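Local coordinates for protein endonuclease IV (Thermus thermophilus, PDB 3AAM) that cleaves the phosphodiester backbone of DNA at apurinic or apyrimidinic sites during base excision repair and also has 3'-5' exonuclease activity, at residues A19-T24 and R55-A60; A88-D93 and V105-G110; K96-G101 and S132-L137; F245-P250 and A257-V262. One frame throughout, in Å; residues are numbered along the deposited sequence.

Contact 1 (A19-T24 and R55-A60); sequences AVEEAT and RALREA
Val20 and Glu21 of helix 15-26 meet Leu57 and Arg58 of helix 48-60, two neighbouring helices in the outer layer of the TIM barrel. The short segments run nearly parallel, 18° apart, as expected of successive helices in a barrel of repeated beta-alpha units, and their axes come within 9.4 Å. Val20 carries most of the contact from its helix. Its CG1 is anti to the backbone N (chi1 -179°), which aims this methyl at the backbone of the other helix, where it lies 3.5 Å from Arg58 N and also touches Leu57 CB at 3.7 Å. The second branch, CG2, meets the aliphatic part of Arg58, 3.6 Å from CG, the two side chains crossing at about a right angle. A beta-branched valine suits the place because its two methyls can serve two partners at once. Of its side chain, Arg58 offers the methylene stem here: the chain bends at chi2 and chi3 and carries the guanidinium away to Leu64 O, and the side chain also packs on Phe31 of strand 31-34. One residue on, Glu21 lies at the more open edge. Its CA-CB bond does not face the partner helix, yet the extended chain brings its end closer, where it passes at a slant across the CD1 branch of Leu57, with Glu21 CG 4.1 Å and Glu21 OE1 3.9 Å from Leu57 CD1.

Contact 2 (A88-D93 and V105-G110); sequences ASLADD and VVVHPG
The helix segment bearing Leu90 and Asp93 runs back along the strand bearing Val105 and Val107, the two directions 154° apart and the short axes 9.7 Å from each other at closest. This is the second half of a beta-alpha-beta crossover, in which helix 82-100 follows strand 66-69, covers the barrel sheet from outside and leads into strand 104-107. Val105 and Val107, two apart on the strand, both face the helix. Leu90 spans them with one methyl: its first torsion, chi1 -177°, carries the branch off opposite the backbone N and in toward the strand, and its CD1 rests 4.0 Å from Val105 CG1 and 4.1 Å from Val107 CB. Leu90 slides past Val105 in the opposite direction but crosses Val107 at about a right angle. Val105 CG1 also meets Asp93 CB at 4.0 Å, while its other methyl, CG2, lies 3.9 Å from the backbone Asp93 O. The aspartate thus offers its carbon and backbone to the valine, while its buried carboxylate finds its charge partner in Lys36. With no hydrogen bond passing between the two segments, helix and strand meet here through dispersion and burial of apolar surface, a job for which leucine and beta-branched valines are well shaped.

Contact 3 (K96-G101 and S132-L137); sequences KAALLG and SRPVLL
Gly101 O, just past the end of helix 82-100, takes a hydrogen bond from Arg133 NH2 at 3.0 Å and a weak one from Arg58 NH1 of helix 48-60. The Arg133 bond is moderately bent, with an N-H...O angle of 149°, and its donor stands above the carbonyl plane, 44° out of it. Seen from the arginine, the oxygen lies at the guanidinium edge, tilted only slightly from the plane of the group. The chain of Arg133 is extended from CG to NE, long enough to bridge the gap from the loop before strand 135-139; its NH1 meanwhile forms a salt bridge with Glu103, so both terminal nitrogens have partners that fix the turn of the guanidinium. Gly101 is the C-prime residue of a Schellman motif. At its positive phi (82°) a side chain would run into the carbonyl O of Leu100, hence the glycine. Beside the polar pair is a small apolar patch. Pro134, after a cis peptide bond, turns the CG-CD edge of its ring to the helix: CG is 4.0 Å from Ala97 CB, and CD is 3.9 Å from Ala98 CB. Alanines let the loop come close, with the CA atoms of Ala98 and Pro134 only 5.9 Å apart. Pro134 also packs on Leu94 of the same helix, and Ala97 reaches Val105 of strand 104-107. The contact therefore lies where one barrel helix ends, beside the start of strand 135-139, which pairs in parallel with strand 104-107.

Contact 4 (F245-P250 and A257-V262); sequences FILETP and AWNLRV
Leu247 and Asn259 cross at about a right angle, with a methyl of the leucine set over the flat face of the amide. They join the last strand of the TIM barrel, 244-247, to helix 253-267, which follows it and packs outside. With chi1 at 179° the isobutyl group of Leu247 extends away from its own backbone N and toward the helix, bringing CD2 to 3.3 Å from Asn259 CG, a tight approach almost square to the amide plane. The same methyl touches Asn259 CB at 3.8 Å. Leucine fills this buried place with carbon, and asparagine suits it by presenting a thin planar group that a methyl can sit on. With Asn259 replaced by alanine the amide is gone, and Leu247 CD2 is likely to be left facing a gap between strand and helix. Thr249, past the strand, also faces the helix and crosses the asparagine obliquely, and its hydroxyl is hydrogen-bonded to His221. Here the contact comes near the metal site: the side chain of Thr249 is about 4 Å from that of His219, a manganese ligand. On the backbone between Leu247 and Thr249, Glu248 O accepts a hydrogen bond from His219 ND1.

In the fold
Contacts 2 and 3 share helix 82-100: contact 2 buries its middle against strand 104-107, and contact 3 ties its end to the loop before strand 135-139. Paired strands and the packing of Val105 CG2 on Ala97 CB, 3.6 Å apart, make them continuous. Contact 1 is more peripheral, helix against helix in the outer layer, yet it touches contact 3 through Arg55 and Arg58. Contact 4, across the chain's centre from contacts 2 and 3, is a second buried strand-helix pairing and comes closest to the metal site. Chemistry follows place: contact 2 is apolar, contact 4 sets a leucine on an amide, and the partly buried contacts 1 and 3 bring in arginines.

Contact 1 (A19-T24 and R55-A60)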
loop_
_atom_site.group_PDB
_atom_site.type_symbol
_atom_site.label_atom_id
_atom_site.label_comp_id
_atom_site.label_asym_id
_atom_site.label_seq_id
_atom_site.Cartn_x
_atom_site.Cartn_y
_atom_site.Cartn_z
ATOM N N ALA A 19 -0.562 -5.564 16.382
ATOM C CA ALA A 19 -0.117 -5.844 15.024
ATOM C C ALA A 19 1.377 -6.144 15.003
ATOM O O ALA A 19 1.829 -7.037 14.285
ATOM C CB ALA A 19 -0.430 -4.659 14.110
ATOM N N VAL A 20 2.150 -5.388 15.778
ATOM C CA VAL A 20 3.587 -5.618 15.834
ATOM C C VAL A 20 3.834 -7.034 16.356
ATOM O O VAL A 20 4.650 -7.776 15.810
ATOM C CB VAL A 20 4.295 -4.608 16.771
ATOM C CG1 VAL A 20 5.797 -4.868 16.775
ATOM C CG2 VAL A 20 4.013 -3.184 16.319
ATOM N N GLU A 21 3.116 -7.411 17.410
ATOM C CA GLU A 21 3.279 -8.740 17.990
ATOM C C GLU A 21 2.912 -9.848 17.015
ATOM O O GLU A 21 3.600 -10.869 16.943
ATOM C CB GLU A 21 2.433 -8.883 19.253
ATOM C CG GLU A 21 2.803 -7.906 20.352
ATOM C CD GLU A 21 2.082 -8.198 21.646
ATOM O OE1 GLU A 21 2.113 -7.336 22.549
ATOM O OE2 GLU A 21 1.494 -9.295 21.763
ATOM N N GLU A 22 1.827 -9.656 16.269
ATOM C CA GLU A 22 1.396 -10.664 15.310
ATOM C C GLU A 22 2.399 -10.805 14.168
ATOM O O GLU A 22 2.627 -11.908 13.665
ATOM C CB GLU A 22 0.004 -10.333 14.760
ATOM C CG GLU A 22 -0.473 -11.321 13.700
ATOM C CD GLU A 22 -1.917 -11.114 13.291
ATOM O OE1 GLU A 22 -2.447 -10.005 13.509
ATOM O OE2 GLU A 22 -2.517 -12.062 12.737
ATOM N N ALA A 23 3.002 -9.692 13.761
ATOM C CA ALA A 23 3.996 -9.735 12.694
ATOM C C ALA A 23 5.176 -10.590 13.144
ATOM O O ALA A 23 5.694 -11.406 12.380
ATOM C CB ALA A 23 4.462 -8.324 12.344
ATOM N N THR A 24 5.600 -10.411 14.391
ATOM C CA THR A 24 6.710 -11.192 14.919
ATOM C C THR A 24 6.329 -12.663 15.036
ATOM O O THR A 24 7.111 -13.550 14.694
ATOM C CB THR A 24 7.138 -10.690 16.312
ATOM O OG1 THR A 24 7.549 -9.322 16.219
ATOM C CG2 THR A 24 8.296 -11.529 16.847
ATOM N N ARG A 55 6.290 1.527 19.276
ATOM C CA ARG A 55 7.687 1.775 18.953
ATOM C C ARG A 55 8.634 0.803 19.648
ATOM O O ARG A 55 9.542 0.264 19.024
ATOM C CB ARG A 55 8.065 3.214 19.324
ATOM C CG ARG A 55 7.479 4.277 18.404
ATOM C CD ARG A 55 7.842 5.676 18.887
ATOM N NE ARG A 55 7.443 6.711 17.936
ATOM C CZ ARG A 55 8.270 7.296 17.074
ATOM N NH1 ARG A 55 7.815 8.225 16.245
ATOM N NH2 ARG A 55 9.553 6.962 17.045
ATOM N N ALA A 56 8.425 0.582 20.943
ATOM C CA ALA A 56 9.286 -0.320 21.702
ATOM C C ALA A 56 9.207 -1.745 21.174
ATOM O O ALA A 56 10.227 -2.417 21.020
ATOM C CB ALA A 56 8.909 -0.283 23.178
ATOM N N LEU A 57 7.991 -2.208 20.903
ATOM C CA LEU A 57 7.804 -3.555 20.386
ATOM C C LEU A 57 8.434 -3.696 19.005
ATOM O O LEU A 57 9.098 -4.692 18.717
ATOM C CB LEU A 57 6.311 -3.897 20.326
ATOM C CG LEU A 57 5.632 -4.162 21.673
ATOM C CD1 LEU A 57 4.118 -4.160 21.498
ATOM C CD2 LEU A 57 6.112 -5.505 22.230
ATOM N N ARG A 58 8.240 -2.692 18.152
ATOM C CA ARG A 58 8.804 -2.736 16.809
ATOM C C ARG A 58 10.325 -2.784 16.827
ATOM O O ARG A 58 10.943 -3.627 16.180
ATOM C CB ARG A 58 8.357 -1.520 15.994
ATOM C CG ARG A 58 7.138 -1.756 15.130
ATOM C CD ARG A 58 7.376 -1.249 13.714
ATOM N NE ARG A 58 7.650 0.184 13.676
ATOM C CZ ARG A 58 7.999 0.854 12.580
ATOM N NH1 ARG A 58 8.224 2.158 12.643
ATOM N NH2 ARG A 58 8.135 0.222 11.423
ATOM N N GLU A 59 10.928 -1.867 17.572
ATOM C CA GLU A 59 12.378 -1.794 17.654
ATOM C C GLU A 59 13.026 -3.036 18.267
ATOM O O GLU A 59 14.134 -3.416 17.887
ATOM C CB GLU A 59 12.766 -0.534 18.432
ATOM C CG GLU A 59 12.278 0.741 17.745
ATOM C CD GLU A 59 12.279 1.956 18.651
ATOM O OE1 GLU A 59 11.866 3.040 18.184
ATOM O OE2 GLU A 59 12.688 1.832 19.825
ATOM N N ALA A 60 12.328 -3.679 19.199
ATOM C CA ALA A 60 12.855 -4.869 19.863
ATOM C C ALA A 60 12.846 -6.112 18.978
ATOM O O ALA A 60 13.644 -7.027 19.175
ATOM C CB ALA A 60 12.064 -5.144 21.134
#

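Contact 2 (A88-D93 and V105-G110)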
loop_
_atom_site.group_PDB
_atom_site.type_symbol
_atom_site.label_atom_id
_atom_site.label_comp_id
_atom_site.label_asym_id
_atom_site.label_seq_id
_atom_site.Cartn_x
_atom_site.Cartn_y
_atom_site.Cartn_z
ATOM N N ALA A 88 -9.007 15.518 5.159
ATOM C CA ALA A 88 -8.850 15.501 6.609
ATOM C C ALA A 88 -8.545 14.094 7.122
ATOM O O ALA A 88 -7.746 13.922 8.041
ATOM C CB ALA A 88 -10.114 16.042 7.278
ATOM N N SER A 89 -9.184 13.087 6.536
ATOM C CA SER A 89 -8.949 11.713 6.972
ATOM C C SER A 89 -7.525 11.276 6.647
ATOM O O SER A 89 -6.869 10.618 7.461
ATOM C CB SER A 89 -9.951 10.764 6.310
ATOM O OG SER A 89 -9.723 9.423 6.709
ATOM N N LEU A 90 -7.044 11.643 5.460
ATOM C CA LEU A 90 -5.692 11.279 5.057
ATOM C C LEU A 90 -4.672 12.013 5.922
ATOM O O LEU A 90 -3.615 11.470 6.234
ATOM C CB LEU A 90 -5.459 11.589 3.573
ATOM C CG LEU A 90 -4.088 11.194 3.005
ATOM C CD1 LEU A 90 -3.828 9.704 3.216
ATOM C CD2 LEU A 90 -4.035 11.532 1.524
ATOM N N ALA A 91 -4.992 13.245 6.314
ATOM C CA ALA A 91 -4.091 14.018 7.163
ATOM C C ALA A 91 -3.965 13.291 8.497
ATOM O O ALA A 91 -2.887 13.241 9.087
ATOM C CB ALA A 91 -4.638 15.421 7.378
ATOM N N ASP A 92 -5.075 12.724 8.965
ATOM C CA ASP A 92 -5.072 11.980 10.220
ATOM C C ASP A 92 -4.152 10.771 10.090
ATOM O O ASP A 92 -3.369 10.487 10.993
ATOM C CB ASP A 92 -6.490 11.525 10.582
ATOM C CG ASP A 92 -6.509 10.513 11.720
ATOM O OD1 ASP A 92 -6.147 10.875 12.860
ATOM O OD2 ASP A 92 -6.890 9.351 11.468
ATOM N N ASP A 93 -4.245 10.060 8.968
ATOM C CA ASP A 93 -3.390 8.895 8.747
ATOM C C ASP A 93 -1.922 9.296 8.828
ATOM O O ASP A 93 -1.114 8.603 9.435
ATOM C CB ASP A 93 -3.635 8.261 7.372
ATOM C CG ASP A 93 -4.997 7.598 7.252
ATOM O OD1 ASP A 93 -5.481 7.025 8.251
ATOM O OD2 ASP A 93 -5.574 7.636 6.142
ATOM N N VAL A 105 2.613 5.919 4.265
ATOM C CA VAL A 105 1.153 5.951 4.283
ATOM C C VAL A 105 0.788 5.791 2.809
ATOM O O VAL A 105 1.312 6.508 1.960
ATOM C CB VAL A 105 0.591 7.299 4.801
ATOM C CG1 VAL A 105 -0.916 7.366 4.560
ATOM C CG2 VAL A 105 0.886 7.444 6.280
ATOM N N VAL A 106 -0.088 4.841 2.500
ATOM C CA VAL A 106 -0.482 4.603 1.116
ATOM C C VAL A 106 -1.976 4.837 0.925
ATOM O O VAL A 106 -2.788 4.464 1.775
ATOM C CB VAL A 106 -0.093 3.160 0.682
ATOM C CG1 VAL A 106 -0.784 2.138 1.571
ATOM C CG2 VAL A 106 -0.443 2.937 -0.775
ATOM N N VAL A 107 -2.331 5.457 -0.195
ATOM C CA VAL A 107 -3.720 5.778 -0.488
ATOM C C VAL A 107 -4.022 5.576 -1.960
ATOM O O VAL A 107 -3.134 5.709 -2.797
ATOM C CB VAL A 107 -4.008 7.260 -0.128
ATOM C CG1 VAL A 107 -3.111 8.174 -0.947
ATOM C CG2 VAL A 107 -5.476 7.592 -0.367
ATOM N N HIS A 108 -5.264 5.228 -2.284
ATOM C CA HIS A 108 -5.605 5.098 -3.690
ATOM C C HIS A 108 -5.912 6.530 -4.142
ATOM O O HIS A 108 -6.366 7.353 -3.348
ATOM C CB HIS A 108 -6.785 4.123 -3.909
ATOM C CG HIS A 108 -8.053 4.491 -3.200
ATOM N ND1 HIS A 108 -9.186 3.707 -3.270
ATOM C CD2 HIS A 108 -8.375 5.545 -2.413
ATOM C CE1 HIS A 108 -10.151 4.264 -2.558
ATOM N NE2 HIS A 108 -9.684 5.380 -2.028
ATOM N N PRO A 109 -5.623 6.860 -5.409
ATOM C CA PRO A 109 -5.854 8.200 -5.964
ATOM C C PRO A 109 -7.271 8.742 -5.866
ATOM O O PRO A 109 -7.470 9.925 -5.580
ATOM C CB PRO A 109 -5.407 8.054 -7.417
ATOM C CG PRO A 109 -4.366 7.005 -7.347
ATOM C CD PRO A 109 -4.963 5.997 -6.403
ATOM N N GLY A 110 -8.250 7.878 -6.105
ATOM C CA GLY A 110 -9.636 8.305 -6.073
ATOM C C GLY A 110 -10.156 8.432 -7.494
ATOM O O GLY A 110 -9.543 7.913 -8.431
#

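Contact 3 (K96-G101 and S132-L137)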
loop_
_atom_site.group_PDB
_atom_site.type_symbol
_atom_site.label_atom_id
_atom_site.label_comp_id
_atom_site.label_asym_id
_atom_site.label_seq_id
_atom_site.Cartn_x
_atom_site.Cartn_y
_atom_site.Cartn_z
ATOM N N LYS A 96 -0.928 10.217 12.474
ATOM C CA LYS A 96 -0.824 9.013 13.288
ATOM C C LYS A 96 0.458 8.268 12.916
ATOM O O LYS A 96 1.174 7.773 13.787
ATOM C CB LYS A 96 -2.059 8.123 13.075
ATOM C CG LYS A 96 -3.368 8.727 13.608
ATOM C CD LYS A 96 -3.433 8.652 15.128
ATOM C CE LYS A 96 -4.477 9.604 15.726
ATOM N NZ LYS A 96 -5.872 9.373 15.256
ATOM N N ALA A 97 0.757 8.203 11.622
ATOM C CA ALA A 97 1.968 7.531 11.169
ATOM C C ALA A 97 3.206 8.219 11.750
ATOM O O ALA A 97 4.154 7.557 12.176
ATOM C CB ALA A 97 2.033 7.532 9.643
ATOM N N ALA A 98 3.198 9.548 11.770
ATOM C CA ALA A 98 4.332 10.292 12.310
ATOM C C ALA A 98 4.535 9.957 13.785
ATOM O O ALA A 98 5.661 9.745 14.234
ATOM C CB ALA A 98 4.118 11.794 12.134
ATOM N N LEU A 99 3.442 9.909 14.537
ATOM C CA LEU A 99 3.520 9.590 15.956
ATOM C C LEU A 99 4.072 8.188 16.178
ATOM O O LEU A 99 4.900 7.964 17.062
ATOM C CB LEU A 99 2.138 9.698 16.602
ATOM C CG LEU A 99 1.587 11.102 16.854
ATOM C CD1 LEU A 99 0.137 11.013 17.299
ATOM C CD2 LEU A 99 2.433 11.794 17.915
ATOM N N LEU A 100 3.616 7.244 15.364
ATOM C CA LEU A 100 4.052 5.862 15.492
ATOM C C LEU A 100 5.430 5.576 14.913
ATOM O O LEU A 100 6.015 4.538 15.198
ATOM C CB LEU A 100 3.025 4.934 14.839
ATOM C CG LEU A 100 1.669 4.872 15.549
ATOM C CD1 LEU A 100 0.677 4.079 14.714
ATOM C CD2 LEU A 100 1.853 4.235 16.923
ATOM N N GLY A 101 5.950 6.492 14.105
ATOM C CA GLY A 101 7.248 6.274 13.498
ATOM C C GLY A 101 7.131 5.404 12.258
ATOM O O GLY A 101 8.112 4.807 11.813
ATOM N N SER A 132 9.934 15.181 5.775
ATOM C CA SER A 132 10.446 14.125 4.914
ATOM C C SER A 132 9.919 12.767 5.368
ATOM O O SER A 132 10.062 11.766 4.669
ATOM C CB SER A 132 11.976 14.128 4.935
ATOM O OG SER A 132 12.481 15.367 4.470
ATOM N N ARG A 133 9.292 12.750 6.540
ATOM C CA ARG A 133 8.745 11.526 7.109
ATOM C C ARG A 133 7.461 11.865 7.866
ATOM O O ARG A 133 7.428 12.819 8.641
ATOM C CB ARG A 133 9.770 10.914 8.067
ATOM C CG ARG A 133 9.445 9.519 8.560
ATOM C CD ARG A 133 10.359 9.145 9.719
ATOM N NE ARG A 133 10.156 7.773 10.171
ATOM C CZ ARG A 133 10.616 6.702 9.535
ATOM N NH1 ARG A 133 11.313 6.844 8.416
ATOM N NH2 ARG A 133 10.379 5.489 10.017
ATOM N N PRO A 134 6.385 11.089 7.652
ATOM C CA PRO A 134 6.296 9.934 6.756
ATOM C C PRO A 134 6.144 10.332 5.294
ATOM O O PRO A 134 5.905 11.494 4.973
ATOM C CB PRO A 134 5.069 9.199 7.276
ATOM C CG PRO A 134 4.183 10.321 7.682
ATOM C CD PRO A 134 5.134 11.247 8.416
ATOM N N VAL A 135 6.284 9.348 4.414
ATOM C CA VAL A 135 6.149 9.573 2.983
ATOM C C VAL A 135 4.792 9.056 2.509
ATOM O O VAL A 135 4.407 7.932 2.823
ATOM C CB VAL A 135 7.254 8.834 2.200
ATOM C CG1 VAL A 135 7.054 9.032 0.700
ATOM C CG2 VAL A 135 8.628 9.345 2.632
ATOM N N LEU A 136 4.072 9.882 1.758
ATOM C CA LEU A 136 2.769 9.494 1.225
ATOM C C LEU A 136 2.963 8.811 -0.124
ATOM O O LEU A 136 3.645 9.338 -1.004
ATOM C CB LEU A 136 1.871 10.725 1.068
ATOM C CG LEU A 136 0.472 10.514 0.478
ATOM C CD1 LEU A 136 -0.346 9.558 1.338
ATOM C CD2 LEU A 136 -0.231 11.865 0.387
ATOM N N LEU A 137 2.360 7.635 -0.271
ATOM C CA LEU A 137 2.456 6.850 -1.491
ATOM C C LEU A 137 1.109 6.791 -2.189
ATOM O O LEU A 137 0.084 6.584 -1.544
ATOM C CB LEU A 137 2.892 5.420 -1.163
ATOM C CG LEU A 137 4.190 5.240 -0.384
ATOM C CD1 LEU A 137 4.460 3.759 -0.162
ATOM C CD2 LEU A 137 5.327 5.890 -1.156
#

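Contact 4 (F245-P250 and A257-V262)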
loop_
_atom_site.group_PDB
_atom_site.type_symbol
_atom_site.label_atom_id
_atom_site.label_comp_id
_atom_site.label_asym_id
_atom_site.label_seq_id
_atom_site.Cartn_x
_atom_site.Cartn_y
_atom_site.Cartn_z
ATOM N N PHE A 245 7.101 -5.663 0.266
ATOM C CA PHE A 245 5.976 -6.275 -0.429
ATOM C C PHE A 245 4.874 -6.632 0.558
ATOM O O PHE A 245 5.112 -7.344 1.535
ATOM C CB PHE A 245 6.440 -7.533 -1.165
ATOM C CG PHE A 245 7.364 -7.256 -2.321
ATOM C CD1 PHE A 245 6.879 -7.195 -3.617
ATOM C CD2 PHE A 245 8.720 -7.036 -2.102
ATOM C CE1 PHE A 245 7.725 -6.923 -4.691
ATOM C CE2 PHE A 245 9.578 -6.760 -3.167
ATOM C CZ PHE A 245 9.079 -6.704 -4.464
ATOM N N ILE A 246 3.672 -6.125 0.304
ATOM C CA ILE A 246 2.518 -6.386 1.161
ATOM C C ILE A 246 1.378 -7.018 0.370
ATOM O O ILE A 246 0.970 -6.499 -0.672
ATOM C CB ILE A 246 1.990 -5.068 1.805
ATOM C CG1 ILE A 246 3.055 -4.456 2.718
ATOM C CG2 ILE A 246 0.715 -5.338 2.592
ATOM C CD1 ILE A 246 3.435 -5.333 3.911
ATOM N N LEU A 247 0.869 -8.141 0.865
ATOM C CA LEU A 247 -0.250 -8.832 0.233
ATOM C C LEU A 247 -1.495 -8.356 0.976
ATOM O O LEU A 247 -1.473 -8.230 2.202
ATOM C CB LEU A 247 -0.098 -10.351 0.381
ATOM C CG LEU A 247 -1.224 -11.195 -0.222
ATOM C CD1 LEU A 247 -1.306 -10.986 -1.733
ATOM C CD2 LEU A 247 -0.969 -12.661 0.095
ATOM N N GLU A 248 -2.562 -8.072 0.233
ATOM C CA GLU A 248 -3.810 -7.586 0.823
ATOM C C GLU A 248 -4.957 -8.521 0.453
ATOM O O GLU A 248 -5.721 -8.244 -0.467
ATOM C CB GLU A 248 -4.115 -6.177 0.312
ATOM C CG GLU A 248 -2.978 -5.175 0.475
ATOM C CD GLU A 248 -3.325 -3.820 -0.110
ATOM O OE1 GLU A 248 -3.785 -3.777 -1.273
ATOM O OE2 GLU A 248 -3.135 -2.802 0.583
ATOM N N THR A 249 -5.069 -9.632 1.171
ATOM C CA THR A 249 -6.114 -10.611 0.902
ATOM C C THR A 249 -6.695 -11.120 2.218
ATOM O O THR A 249 -6.183 -10.804 3.284
ATOM C CB THR A 249 -5.546 -11.785 0.096
ATOM O OG1 THR A 249 -4.462 -12.373 0.826
ATOM C CG2 THR A 249 -5.047 -11.307 -1.256
ATOM N N PRO A 250 -7.782 -11.905 2.158
ATOM C CA PRO A 250 -8.401 -12.433 3.379
ATOM C C PRO A 250 -7.401 -13.083 4.336
ATOM O O PRO A 250 -6.504 -13.817 3.913
ATOM C CB PRO A 250 -9.433 -13.410 2.834
ATOM C CG PRO A 250 -9.879 -12.719 1.577
ATOM C CD PRO A 250 -8.558 -12.297 0.967
ATOM N N ALA A 257 -1.083 -19.353 6.176
ATOM C CA ALA A 257 -0.124 -20.437 5.964
ATOM C C ALA A 257 0.193 -20.604 4.486
ATOM O O ALA A 257 1.353 -20.782 4.111
ATOM C CB ALA A 257 -0.666 -21.748 6.537
ATOM N N TRP A 258 -0.843 -20.559 3.654
ATOM C CA TRP A 258 -0.687 -20.689 2.206
ATOM C C TRP A 258 0.214 -19.582 1.665
ATOM O O TRP A 258 1.222 -19.842 1.003
ATOM C CB TRP A 258 -2.066 -20.623 1.528
ATOM C CG TRP A 258 -2.039 -20.596 0.013
ATOM C CD1 TRP A 258 -1.608 -19.571 -0.786
ATOM C CD2 TRP A 258 -2.471 -21.638 -0.875
ATOM N NE1 TRP A 258 -1.744 -19.910 -2.111
ATOM C CE2 TRP A 258 -2.269 -21.173 -2.195
ATOM C CE3 TRP A 258 -3.007 -22.920 -0.684
ATOM C CZ2 TRP A 258 -2.582 -21.945 -3.319
ATOM C CZ3 TRP A 258 -3.316 -23.686 -1.804
ATOM C CH2 TRP A 258 -3.102 -23.194 -3.103
ATOM N N ASN A 259 -0.151 -18.341 1.951
ATOM C CA ASN A 259 0.622 -17.213 1.464
ATOM C C ASN A 259 2.054 -17.176 1.976
ATOM O O ASN A 259 2.966 -16.848 1.224
ATOM C CB ASN A 259 -0.113 -15.917 1.800
ATOM C CG ASN A 259 -1.399 -15.770 1.008
ATOM O OD1 ASN A 259 -2.449 -15.422 1.554
ATOM N ND2 ASN A 259 -1.322 -16.031 -0.293
ATOM N N LEU A 260 2.266 -17.500 3.247
ATOM C CA LEU A 260 3.620 -17.493 3.788
ATOM C C LEU A 260 4.475 -18.580 3.141
ATOM O O LEU A 260 5.660 -18.376 2.876
ATOM C CB LEU A 260 3.595 -17.667 5.310
ATOM C CG LEU A 260 3.054 -16.456 6.075
ATOM C CD1 LEU A 260 2.942 -16.780 7.553
ATOM C CD2 LEU A 260 3.974 -15.261 5.854
ATOM N N ARG A 261 3.876 -19.737 2.878
ATOM C CA ARG A 261 4.618 -20.817 2.245
ATOM C C ARG A 261 5.044 -20.411 0.834
ATOM O O ARG A 261 6.143 -20.741 0.396
ATOM C CB ARG A 261 3.776 -22.099 2.239
ATOM C CG ARG A 261 3.827 -22.840 3.584
ATOM C CD ARG A 261 2.641 -23.773 3.770
ATOM N NE ARG A 261 2.521 -24.731 2.675
ATOM C CZ ARG A 261 3.182 -25.882 2.597
ATOM N NH1 ARG A 261 4.024 -26.243 3.555
ATOM N NH2 ARG A 261 3.000 -26.675 1.550
ATOM N N VAL A 262 4.192 -19.673 0.129
ATOM C CA VAL A 262 4.551 -19.231 -1.216
ATOM C C VAL A 262 5.628 -18.131 -1.156
ATOM O O VAL A 262 6.613 -18.186 -1.885
ATOM C CB VAL A 262 3.307 -18.736 -1.983
ATOM C CG1 VAL A 262 3.714 -18.237 -3.368
ATOM C CG2 VAL A 262 2.304 -19.882 -2.119
#